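Long-range contact in O-ureido-L-serine synthase (Streptomyces lavendulae, PDB 3X44), which joins hydroxyurea to O-acetyl-L-serine with the help of pyridoxal phosphate, making O-ureido-L-serine on the route to the antibiotic D-cycloserine: residues F115-I127 with W214-F226. The protein carries 1 engineered substitution. Numbering follows the deposited sequence.
With PUS ((E)-O-(carbamoylamino)-N-({3-hydroxy-2-methyl-5-[(phosphonooxy)methyl]pyridin-4-yl}methylidene)-L-serine), chain C.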
ATOM      1  N   PHE A 115      27.320  25.978  17.228  1.00 23.36           N
ATOM      2  CA  PHE A 115      28.437  26.807  16.793  1.00 23.98           C
ATOM      3  C   PHE A 115      27.877  28.012  16.046  1.00 22.80           C
ATOM      4  O   PHE A 115      26.753  27.970  15.540  1.00 22.87           O
ATOM      5  CB  PHE A 115      29.400  26.011  15.893  1.00 22.69           C
ATOM      6  CG  PHE A 115      28.849  25.684  14.526  1.00 22.52           C
ATOM      7  CD1 PHE A 115      28.153  24.495  14.307  1.00 21.45           C
ATOM      8  CD2 PHE A 115      29.048  26.552  13.449  1.00 23.16           C
ATOM      9  CE1 PHE A 115      27.656  24.171  13.032  1.00 21.54           C
ATOM     10  CE2 PHE A 115      28.556  26.242  12.167  1.00 15.28           C
ATOM     11  CZ  PHE A 115      27.858  25.048  11.962  1.00 22.04           C
ATOM     12  N   PRO A 116      28.650  29.105  15.979  1.00 22.66           N
ATOM     13  CA  PRO A 116      28.195  30.315  15.281  1.00 23.13           C
ATOM     14  C   PRO A 116      27.732  30.022  13.852  1.00 21.56           C
ATOM     15  O   PRO A 116      28.537  29.699  12.974  1.00 21.14           O
ATOM     16  CB  PRO A 116      29.413  31.242  15.341  1.00 22.78           C
ATOM     17  CG  PRO A 116      30.161  30.780  16.575  1.00 19.50           C
ATOM     18  CD  PRO A 116      29.993  29.278  16.563  1.00 23.41           C
ATOM     19  N   GLY A 117      26.426  30.143  13.631  1.00 19.67           N
ATOM     20  CA  GLY A 117      25.859  29.858  12.327  1.00 18.22           C
ATOM     21  C   GLY A 117      26.555  30.467  11.125  1.00 19.78           C
ATOM     22  O   GLY A 117      26.677  29.819  10.083  1.00 20.51           O
ATOM     23  N   HIS A 118      26.999  31.712  11.252  1.00 19.67           N
ATOM     24  CA  HIS A 118      27.660  32.388  10.145  1.00 20.35           C
ATOM     25  C   HIS A 118      28.819  31.610   9.527  1.00 19.08           C
ATOM     26  O   HIS A 118      29.230  31.906   8.405  1.00 14.97           O
ATOM     27  CB  HIS A 118      28.137  33.784  10.581  1.00 22.44           C
ATOM     28  CG  HIS A 118      29.415  33.784  11.366  1.00 26.18           C
ATOM     29  ND1 HIS A 118      29.453  33.593  12.731  1.00 27.66           N
ATOM     30  CD2 HIS A 118      30.697  33.994  10.982  1.00 25.07           C
ATOM     31  CE1 HIS A 118      30.701  33.686  13.154  1.00 28.23           C
ATOM     32  NE2 HIS A 118      31.477  33.930  12.113  1.00 29.41           N
ATOM     33  N   LEU A 119      29.345  30.621  10.249  1.00 20.79           N
ATOM     34  CA  LEU A 119      30.462  29.815   9.746  1.00 21.09           C
ATOM     35  C   LEU A 119      30.022  28.794   8.692  1.00 20.76           C
ATOM     36  O   LEU A 119      30.854  28.201   8.001  1.00 18.17           O
ATOM     37  CB  LEU A 119      31.149  29.079  10.899  1.00 20.69           C
ATOM     38  CG  LEU A 119      31.892  29.903  11.950  1.00 23.37           C
ATOM     39  CD1 LEU A 119      32.370  28.970  13.048  1.00 24.14           C
ATOM     40  CD2 LEU A 119      33.070  30.647  11.323  1.00 23.13           C
ATOM     41  N   GLY A 120      28.712  28.587   8.575  1.00 20.33           N
ATOM     42  CA  GLY A 120      28.192  27.636   7.607  1.00 14.91           C
ATOM     43  C   GLY A 120      28.530  26.198   7.949  1.00 18.57           C
ATOM     44  O   GLY A 120      29.193  25.926   8.954  1.00 18.27           O
ATOM     45  N   SER A 121      28.082  25.271   7.107  1.00 15.70           N
ATOM     46  CA  SER A 121      28.336  23.859   7.327  1.00 18.89           C
ATOM     47  C   SER A 121      29.813  23.531   7.152  1.00 18.05           C
ATOM     48  O   SER A 121      30.280  22.484   7.581  1.00 18.39           O
ATOM     49  CB  SER A 121      27.498  23.020   6.367  1.00 17.33           C
ATOM     50  OG  SER A 121      26.125  23.110   6.700  1.00 20.75           O
ATOM     51  N   LYS A 122      30.554  24.427   6.519  1.00 18.88           N
ATOM     52  CA  LYS A 122      31.968  24.179   6.342  1.00 20.39           C
ATOM     53  C   LYS A 122      32.573  24.174   7.739  1.00 21.99           C
ATOM     54  O   LYS A 122      33.331  23.271   8.095  1.00 22.69           O
ATOM     55  CB  LYS A 122      32.610  25.266   5.482  1.00 23.34           C
ATOM     56  CG  LYS A 122      34.051  24.935   5.075  1.00 28.40           C
ATOM     57  CD  LYS A 122      34.680  26.049   4.246  1.00 31.32           C
ATOM     58  CE  LYS A 122      33.983  26.203   2.899  1.00 34.11           C
ATOM     59  NZ  LYS A 122      34.939  26.591   1.818  1.00 37.01           N
ATOM     60  N   GLY A 123      32.204  25.177   8.534  1.00 23.91           N
ATOM     61  CA  GLY A 123      32.705  25.271   9.893  1.00 23.34           C
ATOM     62  C   GLY A 123      32.213  24.122  10.756  1.00 23.75           C
ATOM     63  O   GLY A 123      32.953  23.588  11.582  1.00 24.78           O
ATOM     64  N   GLY A 124      30.956  23.737  10.564  1.00 21.29           N
ATOM     65  CA  GLY A 124      30.391  22.647  11.338  1.00 20.80           C
ATOM     66  C   GLY A 124      31.043  21.299  11.085  1.00 19.84           C
ATOM     67  O   GLY A 124      31.221  20.502  12.006  1.00 18.71           O
ATOM     68  N   ASN A 125      31.404  21.035   9.835  1.00 20.68           N
ATOM     69  CA  ASN A 125      32.028  19.765   9.482  1.00 18.92           C
ATOM     70  C   ASN A 125      33.384  19.614  10.152  1.00 20.53           C
ATOM     71  O   ASN A 125      33.781  18.517  10.547  1.00 19.52           O
ATOM     72  CB  ASN A 125      32.195  19.663   7.966  1.00 21.90           C
ATOM     73  CG  ASN A 125      30.894  19.363   7.262  1.00 22.49           C
ATOM     74  OD1 ASN A 125      29.914  18.947   7.893  1.00 16.87           O
ATOM     75  ND2 ASN A 125      30.872  19.571   5.949  1.00 22.88           N
ATOM     76  N   LEU A 126      34.098  20.723  10.270  1.00 21.65           N
ATOM     77  CA  LEU A 126      35.404  20.695  10.894  1.00 23.73           C
ATOM     78  C   LEU A 126      35.242  20.311  12.354  1.00 23.11           C
ATOM     79  O   LEU A 126      36.004  19.500  12.875  1.00 22.77           O
ATOM     80  CB  LEU A 126      36.075  22.058  10.765  1.00 25.57           C
ATOM     81  CG  LEU A 126      36.837  22.168   9.440  1.00 32.25           C
ATOM     82  CD1 LEU A 126      37.156  23.621   9.126  1.00 32.70           C
ATOM     83  CD2 LEU A 126      38.117  21.339   9.530  1.00 31.29           C
ATOM     84  N   ILE A 127      34.234  20.879  13.008  1.00 23.01           N
ATOM     85  CA  ILE A 127      33.988  20.570  14.411  1.00 22.85           C
ATOM     86  C   ILE A 127      33.622  19.099  14.533  1.00 22.51           C
ATOM     87  O   ILE A 127      34.151  18.381  15.380  1.00 25.30           O
ATOM     88  CB  ILE A 127      32.835  21.426  14.992  1.00 23.60           C
ATOM     89  CG1 ILE A 127      33.282  22.883  15.108  1.00 22.31           C
ATOM     90  CG2 ILE A 127      32.429  20.900  16.366  1.00 21.30           C
ATOM     91  CD1 ILE A 127      32.154  23.843  15.431  1.00 23.20           C
ATOM     92  N   TRP A 214      27.741  32.802  -1.166  1.00 26.58           N
ATOM     93  CA  TRP A 214      27.132  32.261   0.041  1.00 25.31           C
ATOM     94  C   TRP A 214      27.010  33.301   1.131  1.00 24.57           C
ATOM     95  O   TRP A 214      27.899  34.135   1.334  1.00 21.21           O
ATOM     96  CB  TRP A 214      27.901  31.065   0.607  1.00 23.92           C
ATOM     97  CG  TRP A 214      27.117  30.369   1.697  1.00 19.85           C
ATOM     98  CD1 TRP A 214      26.181  29.389   1.532  1.00 17.12           C
ATOM     99  CD2 TRP A 214      27.184  30.625   3.110  1.00 18.20           C
ATOM    100  NE1 TRP A 214      25.663  29.018   2.751  1.00 17.91           N
ATOM    101  CE2 TRP A 214      26.259  29.759   3.735  1.00 18.82           C
ATOM    102  CE3 TRP A 214      27.933  31.499   3.905  1.00 17.55           C
ATOM    103  CZ2 TRP A 214      26.064  29.741   5.122  1.00 18.15           C
ATOM    104  CZ3 TRP A 214      27.740  31.483   5.287  1.00 21.25           C
ATOM    105  CH2 TRP A 214      26.810  30.608   5.879  1.00 20.70           C
ATOM    106  N   SER A 215      25.883  33.236   1.821  1.00 21.17           N
ATOM    107  CA  SER A 215      25.589  34.124   2.922  1.00 22.14           C
ATOM    108  C   SER A 215      24.575  33.390   3.779  1.00 18.98           C
ATOM    109  O   SER A 215      23.785  32.608   3.267  1.00 18.26           O
ATOM    110  CB  SER A 215      24.970  35.425   2.409  1.00 22.35           C
ATOM    111  OG  SER A 215      25.969  36.332   1.980  1.00 30.34           O
ATOM    112  N   PRO A 216      24.623  33.585   5.102  1.00 20.43           N
ATOM    113  CA  PRO A 216      23.626  32.885   5.916  1.00 22.18           C
ATOM    114  C   PRO A 216      22.263  33.272   5.326  1.00 23.20           C
ATOM    115  O   PRO A 216      22.058  34.425   4.947  1.00 23.14           O
ATOM    116  CB  PRO A 216      23.837  33.459   7.317  1.00 22.18           C
ATOM    117  CG  PRO A 216      25.258  33.930   7.324  1.00 21.63           C
ATOM    118  CD  PRO A 216      25.556  34.387   5.912  1.00 18.79           C
ATOM    119  N   HIS A 217      21.346  32.317   5.224  1.00 22.60           N
ATOM    120  CA  HIS A 217      20.033  32.595   4.647  1.00 19.95           C
ATOM    121  C   HIS A 217      18.929  31.921   5.453  1.00 18.93           C
ATOM    122  O   HIS A 217      19.205  31.133   6.359  1.00 18.30           O
ATOM    123  CB  HIS A 217      19.989  32.106   3.201  1.00 20.11           C
ATOM    124  CG  HIS A 217      20.247  30.639   3.067  1.00 23.01           C
ATOM    125  ND1 HIS A 217      19.232  29.706   3.038  1.00 23.19           N
ATOM    126  CD2 HIS A 217      21.405  29.938   3.032  1.00 20.30           C
ATOM    127  CE1 HIS A 217      19.755  28.494   2.994  1.00 24.59           C
ATOM    128  NE2 HIS A 217      21.071  28.607   2.990  1.00 24.21           N
ATOM    129  N   GLN A 218      17.680  32.212   5.099  1.00 16.88           N
ATOM    130  CA  GLN A 218      16.544  31.672   5.830  1.00 20.25           C
ATOM    131  C   GLN A 218      15.876  30.411   5.289  1.00 21.11           C
ATOM    132  O   GLN A 218      14.903  29.934   5.873  1.00 19.67           O
ATOM    133  CB  GLN A 218      15.501  32.770   6.005  1.00 22.00           C
ATOM    134  CG  GLN A 218      16.090  34.026   6.613  1.00 26.59           C
ATOM    135  CD  GLN A 218      15.048  34.921   7.234  1.00 28.15           C
ATOM    136  OE1 GLN A 218      14.546  34.647   8.325  1.00 29.75           O
ATOM    137  NE2 GLN A 218      14.715  36.003   6.542  1.00 30.82           N
ATOM    138  N   ILE A 219      16.369  29.864   4.185  1.00 17.33           N
ATOM    139  CA  ILE A 219      15.742  28.649   3.675  1.00 18.80           C
ATOM    140  C   ILE A 219      16.459  27.443   4.272  1.00 18.50           C
ATOM    141  O   ILE A 219      17.150  26.691   3.586  1.00 17.57           O
ATOM    142  CB  ILE A 219      15.745  28.584   2.132  1.00 15.57           C
ATOM    143  CG1 ILE A 219      15.230  29.903   1.552  1.00 20.19           C
ATOM    144  CG2 ILE A 219      14.819  27.482   1.675  1.00 15.74           C
ATOM    145  CD1 ILE A 219      15.205  29.953   0.035  1.00 22.06           C
ATOM    146  N   GLN A 220      16.261  27.284   5.578  1.00 18.73           N
ATOM    147  CA  GLN A 220      16.867  26.224   6.372  1.00 18.41           C
ATOM    148  C   GLN A 220      16.922  24.869   5.683  1.00 20.20           C
ATOM    149  O   GLN A 220      15.910  24.348   5.217  1.00 16.30           O
ATOM    150  CB  GLN A 220      16.136  26.112   7.719  1.00 18.75           C
ATOM    151  CG  GLN A 220      15.897  27.465   8.385  1.00 19.10           C
ATOM    152  CD  GLN A 220      15.847  27.400   9.907  1.00 21.16           C
ATOM    153  OE1 GLN A 220      16.253  26.413  10.517  1.00 19.52           O
ATOM    154  NE2 GLN A 220      15.343  28.460  10.524  1.00 22.28           N
ATOM    155  N   GLY A 221      18.125  24.306   5.622  1.00 16.55           N
ATOM    156  CA  GLY A 221      18.292  23.008   5.004  1.00 16.12           C
ATOM    157  C   GLY A 221      19.012  23.086   3.673  1.00 18.32           C
ATOM    158  O   GLY A 221      19.634  22.117   3.239  1.00 18.16           O
ATOM    159  N   LEU A 222      18.941  24.244   3.026  1.00 17.62           N
ATOM    160  CA  LEU A 222      19.585  24.417   1.729  1.00 17.76           C
ATOM    161  C   LEU A 222      20.907  25.160   1.758  1.00 18.57           C
ATOM    162  O   LEU A 222      21.284  25.797   2.752  1.00 15.93           O
ATOM    163  CB  LEU A 222      18.673  25.185   0.767  1.00 18.48           C
ATOM    164  CG  LEU A 222      17.215  24.761   0.616  1.00 18.87           C
ATOM    165  CD1 LEU A 222      16.537  25.649  -0.415  1.00 19.57           C
ATOM    166  CD2 LEU A 222      17.152  23.306   0.189  1.00 18.36           C
ATOM    167  N   ALA A 223      21.589  25.054   0.623  1.00 17.70           N
ATOM    168  CA  ALA A 223      22.835  25.729   0.337  1.00 19.41           C
ATOM    169  C   ALA A 223      23.938  25.843   1.381  1.00 18.05           C
ATOM    170  O   ALA A 223      24.060  26.864   2.062  1.00 18.35           O
ATOM    171  CB  ALA A 223      22.515  27.116  -0.203  1.00 19.33           C
ATOM    172  N   PRO A 224      24.749  24.786   1.531  1.00 19.27           N
ATOM    173  CA  PRO A 224      25.851  24.835   2.499  1.00 19.54           C
ATOM    174  C   PRO A 224      26.911  25.735   1.835  1.00 22.02           C
ATOM    175  O   PRO A 224      26.838  25.982   0.628  1.00 21.83           O
ATOM    176  CB  PRO A 224      26.298  23.383   2.592  1.00 20.20           C
ATOM    177  CG  PRO A 224      25.975  22.821   1.240  1.00 16.58           C
ATOM    178  CD  PRO A 224      24.666  23.477   0.860  1.00 16.71           C
ATOM    179  N   ASN A 225      27.889  26.229   2.591  1.00 24.64           N
ATOM    180  CA  ASN A 225      28.890  27.110   1.989  1.00 22.95           C
ATOM    181  C   ASN A 225      30.056  26.403   1.293  1.00 23.69           C
ATOM    182  O   ASN A 225      31.220  26.757   1.489  1.00 22.96           O
ATOM    183  CB  ASN A 225      29.423  28.110   3.026  1.00 24.36           C
ATOM    184  CG  ASN A 225      29.868  27.448   4.315  1.00 22.51           C
ATOM    185  OD1 ASN A 225      29.516  26.303   4.597  1.00 20.07           O
ATOM    186  ND2 ASN A 225      30.651  28.176   5.110  1.00 21.26           N
ATOM    187  N   PHE A 226      29.723  25.411   0.474  1.00 21.25           N
ATOM    188  CA  PHE A 226      30.698  24.651  -0.305  1.00 22.01           C
ATOM    189  C   PHE A 226      29.917  23.745  -1.258  1.00 24.51           C
ATOM    190  O   PHE A 226      28.704  23.560  -1.092  1.00 23.57           O
ATOM    191  CB  PHE A 226      31.614  23.810   0.605  1.00 19.94           C
ATOM    192  CG  PHE A 226      30.875  22.860   1.522  1.00 20.54           C
ATOM    193  CD1 PHE A 226      30.687  23.173   2.866  1.00 18.29           C
ATOM    194  CD2 PHE A 226      30.368  21.653   1.039  1.00 19.35           C
ATOM    195  CE1 PHE A 226      29.998  22.296   3.726  1.00 14.73           C
ATOM    196  CE2 PHE A 226      29.680  20.774   1.886  1.00 16.84           C
ATOM    197  CZ  PHE A 226      29.497  21.100   3.233  1.00 18.06           C
TER
HETATM  198  N   PUS C 400      19.068  18.848   5.198  1.00 20.82           N
HETATM  199  CA  PUS C 400      20.411  18.279   5.622  1.00 22.23           C
HETATM  200  CB  PUS C 400      21.603  19.074   4.981  1.00 21.18           C
HETATM  201  OG  PUS C 400      21.539  20.514   5.390  1.00 24.28           O
HETATM  202  ND  PUS C 400      22.862  21.088   5.486  1.00 25.49           N
HETATM  203  CE  PUS C 400      23.170  22.182   4.755  1.00 24.50           C
HETATM  204  NZ2 PUS C 400      22.434  22.504   3.676  1.00 23.66           N
HETATM  205  OZ1 PUS C 400      24.096  22.863   5.063  1.00 25.91           O
HETATM  206  C   PUS C 400      20.512  18.348   7.162  1.00 22.51           C
HETATM  207  O   PUS C 400      19.509  18.420   7.815  1.00 22.53           O
HETATM  208  OT  PUS C 400      21.591  18.325   7.704  1.00 22.02           O
HETATM  209  C2  PUS C 400      15.222  20.681   3.921  1.00 15.85           C
HETATM  210  C3  PUS C 400      16.416  19.969   4.413  1.00 15.79           C
HETATM  211  C4  PUS C 400      17.413  19.502   3.443  1.00 17.56           C
HETATM  212  C5  PUS C 400      17.172  19.736   2.014  1.00 19.05           C
HETATM  213  C6  PUS C 400      15.946  20.446   1.620  1.00 16.00           C
HETATM  214  C2A PUS C 400      14.201  21.210   4.888  1.00 16.63           C
HETATM  215  C4A PUS C 400      18.741  18.938   3.898  1.00 19.39           C
HETATM  216  C5A PUS C 400      18.159  19.270   0.955  1.00 15.90           C
HETATM  217  N1  PUS C 400      15.046  20.883   2.568  1.00 18.81           N
HETATM  218  O3  PUS C 400      16.551  19.701   5.726  1.00 17.29           O
HETATM  219  O1P PUS C 400      20.365  17.197   1.332  1.00 16.14           O
HETATM  220  O2P PUS C 400      19.113  15.874  -0.174  1.00 15.48           O
HETATM  221  O3P PUS C 400      19.877  18.022  -0.846  1.00 17.15           O
HETATM  222  O4P PUS C 400      18.099  17.814   0.794  1.00 16.71           O
HETATM  223  P   PUS C 400      19.371  17.230   0.276  1.00 17.48           P
HETATM  224  O   HOH W   1      33.566  27.394  -0.121  1.00 30.63           O
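Asn225 uses both ends of its amide on the backbone where the 3-10 turn 117-119 leads into helix 120-135, taking Lys122 N and Leu119 O, and so joins the two domains of this type II pyridoxal-phosphate fold: the helix packs with the four-stranded parallel sheet, while the loop 214-226 follows helix 208-211 in the part built on the six-stranded sheet. Asn225 OD1 accepts from the backbone N-H of Lys122 (OD1 to N 2.9 Å) in its carbonyl plane, on a lone pair, and Asn225 ND2 donates to Leu119 O (2.9 Å) from above the plane of that carbonyl, through a bent bond (139°). Two bonds, one on each side of the amide, restrict its rotation.

Two aromatic side chains flank the amide. Phe226 turns the edge of its ring to the helix backbone, CE1 lying 3.6 Å from Lys122 N, while Pro224 CB lies over one face, offset toward the rim. Phe226 CG stands between its backbone N and carbonyl carbon (chi1 56°), which directs the ring at the helix; Phe143 meets it edge-to-face. Trp214 likewise offers an edge, CZ3 to His118 O at 3.5 Å, and its indole is held in place by NE1 bonding to Ala223 O; Asn225 CB lies over one face of this ring, offset toward the rim.

The bound product aldimine bridges the two segments through its carbamoyl group: Gly221 O accepts from PUS NZ2, and Ser121 OG donates to PUS OZ1 at 2.6 Å.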